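Local coordinates for high affinity transport system protein p37 (Mycoplasma hyorhinis, PDB 3EKI) that binds thiamine diphosphate outside the cell membrane as the lipoprotein component of a high-affinity transport system, at residues G40-S45 with K91-V96; K78-L83 with V361-N366; S114-E119 with R349-Q354. All blocks are in the same frame, centred on the assembly; numbering follows the deposited sequence.

Contact 1 of 3, residues G40-S45 with K91-V96. With CA (calcium ion), chain D.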
loop_
_atom_site.group_PDB
_atom_site.type_symbol
_atom_site.label_atom_id
_atom_site.label_comp_id
_atom_site.label_asym_id
_atom_site.label_seq_id
_atom_site.Cartn_x
_atom_site.Cartn_y
_atom_site.Cartn_z
ATOM N N GLY A 40 -27.595 -1.149 14.656
ATOM C CA GLY A 40 -27.608 -1.658 13.300
ATOM C C GLY A 40 -28.274 -3.032 13.237
ATOM O O GLY A 40 -28.473 -3.635 14.297
ATOM N N GLN A 41 -28.605 -3.476 12.039
ATOM C CA GLN A 41 -29.275 -4.762 11.838
ATOM C C GLN A 41 -28.292 -5.923 11.672
ATOM O O GLN A 41 -27.322 -5.810 10.922
ATOM C CB GLN A 41 -30.194 -4.724 10.624
ATOM C CG GLN A 41 -30.985 -3.422 10.549
ATOM C CD GLN A 41 -32.127 -3.592 9.556
ATOM O OE1 GLN A 41 -32.023 -3.076 8.453
ATOM N NE2 GLN A 41 -33.162 -4.299 9.981
ATOM N N TRP A 42 -28.575 -7.023 12.365
ATOM C CA TRP A 42 -27.838 -8.264 12.131
ATOM C C TRP A 42 -28.079 -8.719 10.713
ATOM O O TRP A 42 -29.201 -8.793 10.210
ATOM C CB TRP A 42 -28.268 -9.359 13.112
ATOM C CG TRP A 42 -27.403 -10.583 13.053
ATOM C CD1 TRP A 42 -27.580 -11.695 12.289
ATOM C CD2 TRP A 42 -26.209 -10.761 13.835
ATOM N NE1 TRP A 42 -26.565 -12.584 12.536
ATOM C CE2 TRP A 42 -25.709 -12.041 13.478
ATOM C CE3 TRP A 42 -25.526 -9.982 14.782
ATOM C CZ2 TRP A 42 -24.545 -12.529 14.061
ATOM C CZ3 TRP A 42 -24.371 -10.492 15.351
ATOM C CH2 TRP A 42 -23.874 -11.761 14.997
ATOM N N ASP A 43 -27.030 -9.063 9.974
ATOM C CA ASP A 43 -27.191 -9.466 8.594
ATOM C C ASP A 43 -26.691 -10.893 8.457
ATOM O O ASP A 43 -25.508 -11.127 8.736
ATOM C CB ASP A 43 -26.401 -8.513 7.695
ATOM C CG ASP A 43 -26.664 -8.702 6.229
ATOM O OD1 ASP A 43 -27.392 -9.658 5.869
ATOM O OD2 ASP A 43 -26.160 -7.899 5.406
ATOM N N LYS A 44 -27.542 -11.824 8.079
ATOM C CA LYS A 44 -27.143 -13.227 8.035
ATOM C C LYS A 44 -26.315 -13.583 6.822
ATOM O O LYS A 44 -25.857 -14.725 6.672
ATOM C CB LYS A 44 -28.393 -14.127 8.095
ATOM C CG LYS A 44 -29.234 -14.001 6.827
ATOM C CD LYS A 44 -30.592 -14.677 6.960
ATOM C CE LYS A 44 -31.358 -14.608 5.649
ATOM N NZ LYS A 44 -32.824 -14.460 5.884
ATOM N N SER A 45 -26.066 -12.633 5.944
ATOM C CA SER A 45 -25.244 -12.803 4.755
ATOM C C SER A 45 -24.235 -11.653 4.720
ATOM O O SER A 45 -24.649 -10.486 4.672
ATOM C CB SER A 45 -26.091 -12.814 3.485
ATOM O OG SER A 45 -25.296 -12.730 2.310
ATOM N N LYS A 91 -25.343 -15.476 20.368
ATOM C CA LYS A 91 -25.605 -16.855 19.976
ATOM C C LYS A 91 -27.003 -17.067 19.441
ATOM O O LYS A 91 -27.180 -18.032 18.692
ATOM C CB LYS A 91 -25.358 -17.818 21.140
ATOM C CG LYS A 91 -26.307 -17.634 22.308
ATOM C CD LYS A 91 -25.999 -18.666 23.399
ATOM C CE LYS A 91 -27.154 -18.731 24.398
ATOM N NZ LYS A 91 -26.759 -19.419 25.664
ATOM N N ASN A 92 -27.939 -16.196 19.790
ATOM C CA ASN A 92 -29.308 -16.345 19.298
ATOM C C ASN A 92 -29.599 -15.686 17.963
ATOM O O ASN A 92 -30.674 -15.849 17.378
ATOM C CB ASN A 92 -30.267 -15.808 20.380
ATOM C CG ASN A 92 -30.138 -16.656 21.641
ATOM O OD1 ASN A 92 -30.157 -17.889 21.575
ATOM N ND2 ASN A 92 -29.989 -16.016 22.786
ATOM N N PHE A 93 -28.673 -14.908 17.373
ATOM C CA PHE A 93 -28.905 -14.370 16.032
ATOM C C PHE A 93 -28.747 -15.484 14.990
ATOM O O PHE A 93 -28.227 -16.546 15.371
ATOM C CB PHE A 93 -27.914 -13.245 15.701
ATOM C CG PHE A 93 -28.039 -11.942 16.465
ATOM C CD1 PHE A 93 -29.035 -11.030 16.148
ATOM C CD2 PHE A 93 -27.176 -11.613 17.491
ATOM C CE1 PHE A 93 -29.174 -9.838 16.819
ATOM C CE2 PHE A 93 -27.306 -10.406 18.153
ATOM C CZ PHE A 93 -28.295 -9.495 17.821
ATOM N N ASP A 94 -29.144 -15.251 13.756
ATOM C CA ASP A 94 -28.917 -16.214 12.698
ATOM C C ASP A 94 -27.400 -16.370 12.464
ATOM O O ASP A 94 -26.611 -15.424 12.529
ATOM C CB ASP A 94 -29.598 -15.856 11.390
ATOM C CG ASP A 94 -31.107 -15.854 11.411
ATOM O OD1 ASP A 94 -31.727 -16.523 12.263
ATOM O OD2 ASP A 94 -31.676 -15.161 10.536
ATOM N N ASP A 95 -27.033 -17.623 12.194
ATOM C CA ASP A 95 -25.681 -17.885 11.717
ATOM C C ASP A 95 -25.454 -17.146 10.408
ATOM O O ASP A 95 -26.379 -16.897 9.644
ATOM C CB ASP A 95 -25.460 -19.378 11.523
ATOM C CG ASP A 95 -25.204 -20.140 12.805
ATOM O OD1 ASP A 95 -25.084 -19.587 13.909
ATOM O OD2 ASP A 95 -25.105 -21.386 12.743
ATOM N N VAL A 96 -24.191 -16.810 10.118
ATOM C CA VAL A 96 -23.833 -15.957 9.004
ATOM C C VAL A 96 -23.058 -16.705 7.927
ATOM O O VAL A 96 -22.144 -17.468 8.244
ATOM C CB VAL A 96 -22.994 -14.775 9.517
ATOM C CG1 VAL A 96 -22.645 -13.838 8.383
ATOM C CG2 VAL A 96 -23.801 -14.041 10.590
HETATM CA CA CA D . -25.115 -8.567 3.342
HETATM O O HOH W 1 -27.387 -9.602 2.917
HETATM O O HOH W 2 -24.566 -10.403 1.565
#
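Trp42 and Phe93 lie flat against each other in an offset stack, the six-membered ring of Trp42 and the Phe93 ring standing 4.2 Å apart at their centroids with planes only 6° from parallel. The overlap continues onto the five-membered ring, where CB of Phe93 sits over the face in a CH-pi contact, 3.4 Å from the ring centroid. Trp42 swings its indole to the far side from its own backbone N (chi1 -171°), over to the 91-96 loop, and NE1 gives its hydrogen to the backbone O of Asp94 at 2.8 Å. That acceptor uses a lone pair in the carbonyl plane but lies tilted out of the indole plane, and the N-H...O angle of 140° makes the bond distinctly bent. Stack and bond together fix the rotation of the indole, while CG2 of Val96 comes obliquely against NE1.

Packing thins at the exposed end. Lys44 and Asp94 run side by side, yet NZ of Lys44 stays 4.8 Å from OD2 of Asp94; nearby, CA of Val96 makes a CH...O contact with O of Lys44. Asp43 points away from the 91-96 loop: its OD2, which also accepts from NH2 of Arg349, and O of Ser45 bind the calcium, each at 2.4 Å. The backbone N of Ser45 bonds to OD1 of Asp43. This Asx turn leads into strand 45-51 and, with Pro118 and Asp121, completes the protein side of the calcium site.

Contact 2 of 3, residues K78-L83 with V361-N366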
loop_
_atom_site.group_PDB
_atom_site.type_symbol
_atom_site.label_atom_id
_atom_site.label_comp_id
_atom_site.label_asym_id
_atom_site.label_seq_id
_atom_site.Cartn_x
_atom_site.Cartn_y
_atom_site.Cartn_z
ATOM N N LYS A 78 -16.438 -20.463 9.477
ATOM C CA LYS A 78 -16.365 -21.353 10.632
ATOM C C LYS A 78 -15.899 -20.669 11.899
ATOM O O LYS A 78 -16.427 -20.863 12.994
ATOM C CB LYS A 78 -15.465 -22.556 10.311
ATOM C CG LYS A 78 -15.878 -23.422 9.162
ATOM C CD LYS A 78 -17.308 -23.930 9.264
ATOM C CE LYS A 78 -17.413 -24.996 10.351
ATOM N NZ LYS A 78 -18.791 -25.589 10.405
ATOM N N GLU A 79 -14.855 -19.836 11.860
ATOM C CA GLU A 79 -14.380 -19.130 13.034
ATOM C C GLU A 79 -15.383 -18.089 13.513
ATOM O O GLU A 79 -15.604 -17.978 14.708
ATOM C CB GLU A 79 -13.031 -18.464 12.734
ATOM C CG GLU A 79 -12.437 -17.622 13.847
ATOM C CD GLU A 79 -12.078 -18.365 15.115
ATOM O OE1 GLU A 79 -11.841 -19.583 15.014
ATOM O OE2 GLU A 79 -12.011 -17.786 16.217
ATOM N N PHE A 80 -15.962 -17.362 12.555
ATOM C CA PHE A 80 -16.945 -16.348 12.917
ATOM C C PHE A 80 -18.065 -17.020 13.728
ATOM O O PHE A 80 -18.475 -16.452 14.730
ATOM C CB PHE A 80 -17.520 -15.591 11.725
ATOM C CG PHE A 80 -18.689 -14.675 12.049
ATOM C CD1 PHE A 80 -20.015 -15.097 12.052
ATOM C CD2 PHE A 80 -18.443 -13.355 12.380
ATOM C CE1 PHE A 80 -21.044 -14.277 12.409
ATOM C CE2 PHE A 80 -19.468 -12.486 12.689
ATOM C CZ PHE A 80 -20.758 -12.964 12.676
ATOM N N ASN A 81 -18.616 -18.090 13.158
ATOM C CA ASN A 81 -19.840 -18.586 13.833
ATOM C C ASN A 81 -19.492 -19.255 15.145
ATOM O O ASN A 81 -20.287 -19.277 16.090
ATOM C CB ASN A 81 -20.649 -19.483 12.895
ATOM C CG ASN A 81 -21.407 -18.661 11.877
ATOM O OD1 ASN A 81 -22.283 -17.854 12.158
ATOM N ND2 ASN A 81 -21.056 -18.813 10.603
ATOM N N LYS A 82 -18.270 -19.793 15.236
ATOM C CA LYS A 82 -17.834 -20.303 16.547
ATOM C C LYS A 82 -17.813 -19.216 17.592
ATOM O O LYS A 82 -18.317 -19.362 18.699
ATOM C CB LYS A 82 -16.467 -20.974 16.374
ATOM C CG LYS A 82 -15.914 -21.578 17.662
ATOM C CD LYS A 82 -14.387 -21.550 17.651
ATOM C CE LYS A 82 -13.800 -21.276 19.029
ATOM N NZ LYS A 82 -12.952 -20.038 19.035
ATOM N N LEU A 83 -17.211 -18.065 17.265
ATOM C CA LEU A 83 -17.179 -16.944 18.186
ATOM C C LEU A 83 -18.563 -16.438 18.543
ATOM O O LEU A 83 -18.885 -16.149 19.695
ATOM C CB LEU A 83 -16.416 -15.771 17.549
ATOM C CG LEU A 83 -14.923 -15.912 17.355
ATOM C CD1 LEU A 83 -14.392 -14.564 16.867
ATOM C CD2 LEU A 83 -14.231 -16.329 18.635
ATOM N N VAL A 361 -14.209 -8.386 12.877
ATOM C CA VAL A 361 -12.825 -7.933 13.156
ATOM C C VAL A 361 -12.041 -9.005 13.880
ATOM O O VAL A 361 -10.919 -9.362 13.513
ATOM C CB VAL A 361 -12.825 -6.594 13.924
ATOM C CG1 VAL A 361 -11.437 -6.261 14.460
ATOM C CG2 VAL A 361 -13.338 -5.460 13.050
ATOM N N GLN A 362 -12.592 -9.596 14.948
ATOM C CA GLN A 362 -11.885 -10.597 15.722
ATOM C C GLN A 362 -11.622 -11.853 14.912
ATOM O O GLN A 362 -10.602 -12.525 15.126
ATOM C CB GLN A 362 -12.692 -10.957 16.976
ATOM C CG GLN A 362 -11.874 -11.718 18.012
ATOM C CD GLN A 362 -10.702 -10.879 18.508
ATOM O OE1 GLN A 362 -10.942 -9.757 18.927
ATOM N NE2 GLN A 362 -9.517 -11.458 18.442
ATOM N N THR A 363 -12.527 -12.134 13.969
ATOM C CA THR A 363 -12.307 -13.287 13.103
ATOM C C THR A 363 -11.065 -13.071 12.213
ATOM O O THR A 363 -10.276 -14.013 12.049
ATOM C CB THR A 363 -13.555 -13.614 12.273
ATOM O OG1 THR A 363 -14.598 -14.006 13.184
ATOM C CG2 THR A 363 -13.311 -14.788 11.345
ATOM N N PHE A 364 -10.881 -11.878 11.676
ATOM C CA PHE A 364 -9.660 -11.587 10.906
ATOM C C PHE A 364 -8.436 -11.838 11.788
ATOM O O PHE A 364 -7.493 -12.518 11.373
ATOM C CB PHE A 364 -9.637 -10.162 10.345
ATOM C CG PHE A 364 -10.323 -9.987 9.020
ATOM C CD1 PHE A 364 -9.737 -10.379 7.834
ATOM C CD2 PHE A 364 -11.578 -9.416 8.946
ATOM C CE1 PHE A 364 -10.388 -10.185 6.630
ATOM C CE2 PHE A 364 -12.243 -9.227 7.764
ATOM C CZ PHE A 364 -11.653 -9.627 6.585
ATOM N N ILE A 365 -8.449 -11.298 12.991
ATOM C CA ILE A 365 -7.344 -11.379 13.940
ATOM C C ILE A 365 -7.016 -12.828 14.258
ATOM O O ILE A 365 -5.861 -13.283 14.226
ATOM C CB ILE A 365 -7.666 -10.565 15.203
ATOM C CG1 ILE A 365 -7.739 -9.064 14.927
ATOM C CG2 ILE A 365 -6.673 -10.859 16.310
ATOM C CD1 ILE A 365 -8.311 -8.194 16.024
ATOM N N ASN A 366 -8.076 -13.586 14.576
ATOM C CA ASN A 366 -7.858 -14.980 14.966
ATOM C C ASN A 366 -7.421 -15.831 13.789
ATOM O O ASN A 366 -6.628 -16.764 14.000
ATOM C CB ASN A 366 -9.127 -15.559 15.636
ATOM C CG ASN A 366 -9.464 -14.936 16.954
ATOM O OD1 ASN A 366 -8.792 -14.092 17.543
ATOM N ND2 ASN A 366 -10.597 -15.360 17.523
#
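Thr363 pushes its OG1 against the backbone of Phe80, 3.3 Å from CA of Phe80, while its CG2 runs alongside the aliphatic part of Glu79, 3.9 Å from CG of Glu79. The hydroxyl is not spent on the neighbouring helix: it bonds back to the carbonyl of Leu359 one turn earlier, and the small side chain sits where the two backbones come nearest. Here the CA atoms of Phe80 and Thr363 are 5.6 Å apart.

The polar part of the contact is carried by Asn366, whose ND2 donates to OE2 of Glu79 at 3.1 Å in a nearly straight bond of 167°. The hydrogen leaves in the amide plane and meets the anti side of the carboxylate, tilted from its plane. A bend at chi2 (63°) brings the carboxylate of Glu79 round to this amide. The two segments belong to helices 64-85 and 354-369, packed in the periplasmic-binding-protein-like fold; the axes of the two short segments approach to 9.2 Å, their directions 123° apart.

Gln362 steadies Asn366 from within its own helix, NE2 bonding to OD1 of Asn366 at 2.9 Å, so both ends of that amide are held. Leu83 lies against the same helix: its CD1 meets CG of Gln362 and OG1 of Thr363, and its CD2 approaches ND2 of Asn366 from the opposite direction at 3.9 Å.

Contact 3 of 3, residues S114-E119 with R349-Q354. With CA (calcium ion), chain D.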
loop_
_atom_site.group_PDB
_atom_site.type_symbol
_atom_site.label_atom_id
_atom_site.label_comp_id
_atom_site.label_asym_id
_atom_site.label_seq_id
_atom_site.Cartn_x
_atom_site.Cartn_y
_atom_site.Cartn_z
ATOM N N SER A 114 -21.154 3.294 0.769
ATOM C CA SER A 114 -21.896 4.443 1.279
ATOM C C SER A 114 -23.388 4.375 0.985
ATOM O O SER A 114 -24.105 5.137 1.633
ATOM C CB SER A 114 -21.351 5.728 0.638
ATOM O OG SER A 114 -20.055 5.947 1.153
ATOM N N THR A 115 -23.799 3.516 0.062
ATOM C CA THR A 115 -25.250 3.405 -0.164
ATOM C C THR A 115 -25.910 2.607 0.964
ATOM O O THR A 115 -27.112 2.752 1.160
ATOM C CB THR A 115 -25.590 2.751 -1.506
ATOM O OG1 THR A 115 -25.202 1.375 -1.441
ATOM C CG2 THR A 115 -24.792 3.383 -2.643
ATOM N N ASP A 116 -25.142 1.799 1.670
ATOM C CA ASP A 116 -25.574 0.985 2.794
ATOM C C ASP A 116 -26.589 -0.058 2.320
ATOM O O ASP A 116 -27.645 -0.247 2.921
ATOM C CB ASP A 116 -26.131 1.824 3.939
ATOM C CG ASP A 116 -25.979 1.221 5.318
ATOM O OD1 ASP A 116 -25.572 0.047 5.426
ATOM O OD2 ASP A 116 -26.243 1.895 6.345
ATOM N N ASN A 117 -26.246 -0.741 1.253
ATOM C CA ASN A 117 -27.028 -1.794 0.625
ATOM C C ASN A 117 -26.494 -3.130 1.117
ATOM O O ASN A 117 -25.277 -3.343 0.998
ATOM C CB ASN A 117 -26.937 -1.689 -0.893
ATOM C CG ASN A 117 -27.789 -2.655 -1.670
ATOM O OD1 ASN A 117 -27.757 -3.869 -1.489
ATOM N ND2 ASN A 117 -28.593 -2.141 -2.600
ATOM N N PRO A 118 -27.304 -4.010 1.670
ATOM C CA PRO A 118 -26.785 -5.290 2.172
ATOM C C PRO A 118 -26.129 -6.200 1.159
ATOM O O PRO A 118 -25.544 -7.227 1.535
ATOM C CB PRO A 118 -28.036 -5.988 2.739
ATOM C CG PRO A 118 -29.004 -4.877 2.989
ATOM C CD PRO A 118 -28.754 -3.851 1.920
ATOM N N GLU A 119 -26.142 -5.916 -0.141
ATOM C CA GLU A 119 -25.424 -6.717 -1.111
ATOM C C GLU A 119 -23.909 -6.525 -1.009
ATOM O O GLU A 119 -23.180 -7.367 -1.542
ATOM C CB GLU A 119 -25.850 -6.413 -2.552
ATOM C CG GLU A 119 -25.105 -5.297 -3.244
ATOM C CD GLU A 119 -25.979 -4.554 -4.236
ATOM O OE1 GLU A 119 -26.822 -5.212 -4.892
ATOM O OE2 GLU A 119 -25.808 -3.319 -4.342
ATOM N N ARG A 349 -20.251 -0.913 5.682
ATOM C CA ARG A 349 -21.461 -0.100 5.527
ATOM C C ARG A 349 -22.027 0.143 6.932
ATOM O O ARG A 349 -21.863 -0.634 7.873
ATOM C CB ARG A 349 -22.464 -0.695 4.560
ATOM C CG ARG A 349 -23.057 -2.015 5.016
ATOM C CD ARG A 349 -24.149 -2.553 4.104
ATOM N NE ARG A 349 -24.744 -3.765 4.672
ATOM C CZ ARG A 349 -25.756 -3.874 5.503
ATOM N NH1 ARG A 349 -26.385 -2.795 5.939
ATOM N NH2 ARG A 349 -26.150 -5.079 5.913
ATOM N N LYS A 350 -22.666 1.300 7.099
ATOM C CA LYS A 350 -22.966 1.835 8.408
ATOM C C LYS A 350 -23.946 0.974 9.204
ATOM O O LYS A 350 -23.824 0.912 10.431
ATOM C CB LYS A 350 -23.548 3.248 8.265
ATOM C CG LYS A 350 -23.284 4.159 9.456
ATOM C CD LYS A 350 -24.036 5.467 9.222
ATOM C CE LYS A 350 -23.421 6.630 9.970
ATOM N NZ LYS A 350 -23.474 7.871 9.144
ATOM N N SER A 351 -24.887 0.354 8.511
ATOM C CA SER A 351 -25.950 -0.352 9.232
ATOM C C SER A 351 -25.654 -1.794 9.575
ATOM O O SER A 351 -26.527 -2.489 10.111
ATOM C CB SER A 351 -27.274 -0.258 8.434
ATOM O OG SER A 351 -27.687 1.109 8.382
ATOM N N VAL A 352 -24.448 -2.320 9.349
ATOM C CA VAL A 352 -24.154 -3.651 9.871
ATOM C C VAL A 352 -24.111 -3.601 11.382
ATOM O O VAL A 352 -23.477 -2.717 11.980
ATOM C CB VAL A 352 -22.796 -4.189 9.361
ATOM C CG1 VAL A 352 -22.445 -5.452 10.133
ATOM C CG2 VAL A 352 -22.845 -4.401 7.869
ATOM N N ASN A 353 -24.792 -4.510 12.076
ATOM C CA ASN A 353 -24.818 -4.512 13.533
ATOM C C ASN A 353 -23.434 -4.451 14.161
ATOM O O ASN A 353 -22.536 -5.171 13.702
ATOM C CB ASN A 353 -25.519 -5.786 14.001
ATOM C CG ASN A 353 -25.546 -5.957 15.501
ATOM O OD1 ASN A 353 -24.657 -6.553 16.098
ATOM N ND2 ASN A 353 -26.601 -5.403 16.089
ATOM N N GLN A 354 -23.237 -3.599 15.151
ATOM C CA GLN A 354 -21.960 -3.413 15.830
ATOM C C GLN A 354 -21.363 -4.681 16.408
ATOM O O GLN A 354 -20.151 -4.915 16.312
ATOM C CB GLN A 354 -22.090 -2.396 16.980
ATOM C CG GLN A 354 -20.975 -1.360 17.037
ATOM C CD GLN A 354 -21.296 -0.165 17.917
ATOM O OE1 GLN A 354 -20.592 0.113 18.891
ATOM N NE2 GLN A 354 -22.361 0.560 17.581
HETATM CA CA CA D . -25.115 -8.567 3.342
HETATM O O HOH W 2 -24.566 -10.403 1.565
HETATM O O HOH W 1 -27.387 -9.602 2.917
#
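Asp116 faces Arg349 and Ser351 with its carboxylate, and the charged and polar bonds of the contact all converge there. NH1 of Arg349 reaches OD1 of Asp116 at 3.0 Å, a salt bridge whose oxygen lies within the guanidinium plane although the carboxylate is turned 50° to it. The same oxygen also accepts from the backbone N of Ser351 at 3.2 Å; both donors meet it on its syn side, the arginine more tilted out of the carboxylate plane. The other oxygen, OD2 of Asp116, takes the hydrogen of Ser351 OG at 2.6 Å, arriving from above the carboxylate plane. Three bonds thus hold the carboxylate against the type I turn from Arg349 to Val352.

Contacts over the faces of the guanidinium are of another kind. CA of Pro118 lies over one face, 3.6 Å from NE of Arg349, and CG2 of Val352 lies off-centre over the other. Extended from CG to NE, Arg349 threads between them; its NE and NH2 go on to Asp121 and Asp43, both calcium ligands, so the arginine is a second-shell support that would probably offset some of their negative charge.

Metal binding adds the last kind: O of Pro118 ligates the calcium at 2.3 Å. Just before it, Asp116 leaves the end of helix 106-115 with positive phi; on the other segment, the turn leads from strand 345-349 to Asn353, which caps the start of helix 354-369.

From the N terminus, 40-45 runs into strand 45-51, and contact 1 closes the first loop when 91-96 returns after helix 64-85, just ahead of the parallel partner strand 97-103. Contact 2 opens inside that loop, at 78-83, and closes far along the chain at 361-366, so the two cross. Contact 3, opening at 114-119 after contact 1 has closed, is nested within the long loop of contact 2. Phe80 packs on Val96 and Trp42 where contacts 1 and 2 meet; contacts 1 and 3 share the calcium and its two waters and are joined by the Asp43 to Arg349 salt bridge. Together they tie the N-terminal segment, helix 64-85 and the end of helix 106-115 to helix 354-369 and the turn before it.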